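Local coordinates for protein putative cellulase CEL6 (Mycobacterium tuberculosis, PDB 1UP3) that probably hydrolyses internal beta-1,4-glucosidic bonds of cellulose as a family 6 endoglucanase, at residues Q134-T148 against A172-G184. Numbering follows the deposited sequence.
Sequences QERFDLVRYAVDTLT and ARLNDVGVGRARG. With SO4 (sulfate ion), chain D.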
# COMPACT_ATOMS: atom_id res chain seq x y z
N GLN A 134 -3.98 19.39 9.82
CA GLN A 134 -5.31 19.62 9.20
C GLN A 134 -5.21 19.72 7.69
O GLN A 134 -6.03 19.16 6.99
CB GLN A 134 -5.98 20.85 9.76
CG GLN A 134 -7.48 20.99 9.34
CD GLN A 134 -8.32 19.75 9.70
OE1 GLN A 134 -8.33 19.30 10.85
NE2 GLN A 134 -9.01 19.17 8.69
N GLU A 135 -4.15 20.34 7.20
CA GLU A 135 -3.89 20.37 5.77
C GLU A 135 -3.81 18.93 5.24
O GLU A 135 -4.39 18.59 4.18
CB GLU A 135 -2.59 21.09 5.48
CG GLU A 135 -2.32 21.14 4.00
CD GLU A 135 -0.96 21.68 3.63
OE1 GLU A 135 0.09 21.18 4.12
OE2 GLU A 135 -0.95 22.60 2.81
N ARG A 136 -3.04 18.08 5.93
CA ARG A 136 -2.86 16.70 5.46
C ARG A 136 -4.21 15.98 5.42
O ARG A 136 -4.50 15.26 4.45
CB ARG A 136 -1.87 15.94 6.37
CG ARG A 136 -1.76 14.44 6.06
CD ARG A 136 -0.63 13.77 6.70
NE ARG A 136 0.65 14.10 6.14
CZ ARG A 136 1.77 13.48 6.47
NH1 ARG A 136 1.72 12.47 7.36
NH2 ARG A 136 2.92 13.83 5.98
N PHE A 137 -5.02 16.15 6.45
CA PHE A 137 -6.33 15.50 6.49
C PHE A 137 -7.18 16.01 5.30
O PHE A 137 -7.86 15.21 4.63
CB PHE A 137 -7.06 15.73 7.81
CG PHE A 137 -6.39 15.12 9.03
CD1 PHE A 137 -5.48 14.10 8.91
CD2 PHE A 137 -6.69 15.58 10.29
CE1 PHE A 137 -4.87 13.55 10.04
CE2 PHE A 137 -6.08 15.02 11.41
CZ PHE A 137 -5.19 14.00 11.26
N ASP A 138 -7.13 17.31 5.03
CA ASP A 138 -7.82 17.87 3.86
C ASP A 138 -7.36 17.29 2.53
O ASP A 138 -8.20 17.07 1.64
CB ASP A 138 -7.71 19.39 3.83
CG ASP A 138 -8.41 20.06 4.98
OD1 ASP A 138 -9.26 19.42 5.65
OD2 ASP A 138 -8.15 21.24 5.27
N LEU A 139 -6.06 17.01 2.40
CA LEU A 139 -5.52 16.40 1.19
C LEU A 139 -5.96 14.95 1.02
O LEU A 139 -6.30 14.53 -0.09
CB LEU A 139 -3.99 16.51 1.19
CG LEU A 139 -3.49 17.95 1.08
CD1 LEU A 139 -1.97 17.95 1.23
CD2 LEU A 139 -3.93 18.66 -0.14
N VAL A 140 -6.02 14.20 2.11
CA VAL A 140 -6.49 12.84 2.04
C VAL A 140 -7.98 12.84 1.70
O VAL A 140 -8.43 12.01 0.92
CB VAL A 140 -6.15 12.04 3.31
CG1 VAL A 140 -6.76 10.63 3.22
CG2 VAL A 140 -4.63 11.96 3.45
N ARG A 141 -8.74 13.72 2.33
CA ARG A 141 -10.15 13.85 1.98
C ARG A 141 -10.35 14.23 0.50
O ARG A 141 -11.26 13.70 -0.17
CB ARG A 141 -10.84 14.88 2.89
CG ARG A 141 -12.36 14.90 2.67
CD ARG A 141 -13.14 15.90 3.55
NE ARG A 141 -12.41 16.22 4.74
CZ ARG A 141 -11.79 17.35 5.06
NH1 ARG A 141 -11.86 18.46 4.31
NH2 ARG A 141 -11.11 17.36 6.21
N TYR A 142 -9.50 15.11 -0.02
CA TYR A 142 -9.54 15.50 -1.42
C TYR A 142 -9.33 14.27 -2.33
O TYR A 142 -10.05 14.06 -3.30
CB TYR A 142 -8.50 16.57 -1.71
CG TYR A 142 -8.62 17.12 -3.12
CD1 TYR A 142 -9.55 18.09 -3.41
CD2 TYR A 142 -7.86 16.61 -4.17
CE1 TYR A 142 -9.72 18.58 -4.70
CE2 TYR A 142 -8.01 17.11 -5.48
CZ TYR A 142 -8.97 18.08 -5.72
OH TYR A 142 -9.18 18.61 -6.99
N ALA A 143 -8.35 13.43 -1.97
CA ALA A 143 -8.12 12.20 -2.70
C ALA A 143 -9.35 11.30 -2.72
O ALA A 143 -9.73 10.80 -3.75
CB ALA A 143 -6.92 11.47 -2.14
N VAL A 144 -9.98 11.10 -1.58
CA VAL A 144 -11.16 10.26 -1.49
C VAL A 144 -12.25 10.83 -2.38
O VAL A 144 -12.85 10.13 -3.19
CB VAL A 144 -11.67 10.12 -0.04
CG1 VAL A 144 -13.04 9.47 -0.01
CG2 VAL A 144 -10.69 9.31 0.81
N ASP A 145 -12.51 12.13 -2.22
CA ASP A 145 -13.62 12.77 -2.94
C ASP A 145 -13.41 12.73 -4.45
O ASP A 145 -14.39 12.65 -5.20
CB ASP A 145 -13.77 14.23 -2.53
CG ASP A 145 -14.36 14.42 -1.14
OD1 ASP A 145 -14.89 13.47 -0.51
OD2 ASP A 145 -14.40 15.58 -0.64
N THR A 146 -12.17 12.81 -4.90
CA THR A 146 -11.86 12.90 -6.34
C THR A 146 -11.74 11.54 -6.98
O THR A 146 -12.22 11.32 -8.10
CB THR A 146 -10.59 13.70 -6.52
OG1 THR A 146 -10.76 14.97 -5.84
CG2 THR A 146 -10.36 14.08 -7.97
N LEU A 147 -11.05 10.63 -6.31
CA LEU A 147 -10.81 9.30 -6.86
C LEU A 147 -12.08 8.46 -6.97
O LEU A 147 -12.20 7.67 -7.92
CB LEU A 147 -9.74 8.54 -6.09
CG LEU A 147 -8.35 9.19 -6.07
CD1 LEU A 147 -7.52 8.58 -4.97
CD2 LEU A 147 -7.69 9.06 -7.46
N THR A 148 -13.02 8.64 -6.04
CA THR A 148 -14.26 7.87 -6.04
C THR A 148 -15.24 8.30 -7.13
O THR A 148 -16.27 7.66 -7.31
CB THR A 148 -14.94 7.86 -4.66
OG1 THR A 148 -15.15 9.20 -4.19
CG2 THR A 148 -14.07 7.15 -3.63
N ALA A 172 -11.44 7.94 14.12
CA ALA A 172 -11.75 9.37 14.10
C ALA A 172 -11.16 10.05 12.87
O ALA A 172 -11.84 10.89 12.22
CB ALA A 172 -11.26 10.05 15.35
N ARG A 173 -9.92 9.75 12.56
CA ARG A 173 -9.26 10.32 11.40
C ARG A 173 -9.91 9.83 10.12
O ARG A 173 -10.10 10.62 9.18
CB ARG A 173 -7.77 10.04 11.42
CG ARG A 173 -7.08 10.67 12.61
CD ARG A 173 -5.59 10.43 12.71
NE ARG A 173 -5.15 10.88 14.03
CZ ARG A 173 -3.91 11.10 14.39
NH1 ARG A 173 -2.90 10.96 13.55
NH2 ARG A 173 -3.68 11.48 15.64
N LEU A 174 -10.21 8.54 10.02
CA LEU A 174 -10.87 8.01 8.80
C LEU A 174 -12.24 8.67 8.60
O LEU A 174 -12.61 8.99 7.47
CB LEU A 174 -11.05 6.50 8.93
CG LEU A 174 -9.75 5.70 8.79
CD1 LEU A 174 -9.99 4.26 9.23
CD2 LEU A 174 -9.26 5.69 7.35
N ASN A 175 -12.97 8.87 9.69
CA ASN A 175 -14.29 9.49 9.59
C ASN A 175 -14.14 10.92 9.10
O ASN A 175 -14.93 11.35 8.26
CB ASN A 175 -15.06 9.36 10.91
CG ASN A 175 -15.60 7.95 11.11
OD1 ASN A 175 -15.94 7.23 10.13
ND2 ASN A 175 -15.68 7.54 12.37
N ASP A 176 -13.14 11.63 9.60
CA ASP A 176 -12.86 13.00 9.16
C ASP A 176 -12.51 13.13 7.69
O ASP A 176 -12.79 14.17 7.10
CB ASP A 176 -11.71 13.60 9.94
CG ASP A 176 -11.56 15.11 9.67
OD1 ASP A 176 -12.52 15.85 9.99
OD2 ASP A 176 -10.56 15.64 9.11
N VAL A 177 -11.90 12.11 7.08
CA VAL A 177 -11.51 12.24 5.67
C VAL A 177 -12.53 11.61 4.73
O VAL A 177 -12.29 11.49 3.55
CB VAL A 177 -10.06 11.70 5.39
CG1 VAL A 177 -9.03 12.40 6.26
CG2 VAL A 177 -10.04 10.17 5.57
N GLY A 178 -13.67 11.22 5.29
CA GLY A 178 -14.79 10.68 4.57
C GLY A 178 -14.64 9.26 4.10
O GLY A 178 -15.05 8.95 3.01
N VAL A 179 -14.07 8.39 4.93
CA VAL A 179 -13.95 6.97 4.63
C VAL A 179 -15.26 6.32 4.13
O VAL A 179 -15.23 5.36 3.35
CB VAL A 179 -13.36 6.18 5.83
CG1 VAL A 179 -14.35 6.17 7.00
CG2 VAL A 179 -12.98 4.77 5.47
N GLY A 180 -16.38 6.83 4.61
CA GLY A 180 -17.71 6.44 4.16
C GLY A 180 -17.97 6.51 2.67
O GLY A 180 -18.82 5.76 2.15
N ARG A 181 -17.28 7.41 1.98
CA ARG A 181 -17.38 7.56 0.54
C ARG A 181 -16.50 6.54 -0.20
O ARG A 181 -16.74 6.21 -1.34
CB ARG A 181 -16.96 8.99 0.17
CG ARG A 181 -17.25 9.39 -1.24
CD ARG A 181 -17.10 10.89 -1.55
NE ARG A 181 -17.79 11.78 -0.61
CZ ARG A 181 -19.11 11.96 -0.53
NH1 ARG A 181 -19.95 11.28 -1.31
NH2 ARG A 181 -19.61 12.82 0.35
N ALA A 182 -15.47 6.06 0.48
CA ALA A 182 -14.55 5.07 -0.07
C ALA A 182 -15.07 3.66 0.26
O ALA A 182 -16.13 3.50 0.89
CB ALA A 182 -13.18 5.27 0.49
N ARG A 183 -14.35 2.63 -0.18
CA ARG A 183 -14.68 1.27 0.22
C ARG A 183 -14.26 1.02 1.66
O ARG A 183 -14.92 0.27 2.38
CB ARG A 183 -14.02 0.25 -0.72
CG ARG A 183 -14.29 -1.20 -0.40
CD ARG A 183 -15.76 -1.61 -0.45
NE ARG A 183 -15.91 -3.01 -0.09
CZ ARG A 183 -17.05 -3.65 0.03
NH1 ARG A 183 -18.20 -3.02 -0.20
NH2 ARG A 183 -17.06 -4.94 0.37
N GLY A 184 -13.14 1.61 2.06
CA GLY A 184 -12.67 1.47 3.43
C GLY A 184 -11.23 1.89 3.61
O GLY A 184 -10.81 2.98 3.21
S SO4 D . -20.69 -5.86 0.96
O1 SO4 D . -20.65 -4.55 0.31
O2 SO4 D . -19.40 -6.56 1.00
O3 SO4 D . -21.60 -6.73 0.20
O4 SO4 D . -21.22 -5.70 2.32
O HOH W 1 -14.35 12.33 1.57
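Helix 134-147 meets the C-terminal end of helix 172-176 at a crossing angle of -57°, and the backbones come closest where Arg141 CA lies 4.2 Å from Val177 CA. A Schellman motif ends the second helix there, with Gly178 at positive phi. Val177 is the residue most covered by the facing helix. Its CG1 lies 3.5 Å from Phe137 O, and its CG2 packs on Val140 CG1. Arg141 grips the helix end. Its NE donates to Asp176 O at 3.1 Å, nearly straight at 164° and in the carbonyl plane. The bend at chi3 (-24°) turns the guanidinium back between two carboxylates. NH2 bonds to Asp138 OD1 at 2.8 Å and reaches Asp176 OD2 in a weak hydrogen bond of 3.4 Å within a salt bridge. This shared cation probably eases the repulsion between the two acids. Farther along, Val144 CG1 touches Gly178 O and Ala182 CB. Arg181 NE makes a weak hydrogen bond to Asp145 OD1 within a salt bridge, while Thr148 OG1 lies beside Arg181 CG. The CD of Arg173 meets the Phe137 ring, and its guanidinium binds Leu122 O and Asp126. The contact joins neighbouring outer helices of the family 6 barrel: Phe137 and Val177 also touch helix 121-124, and Val144 rests on strand 153-158.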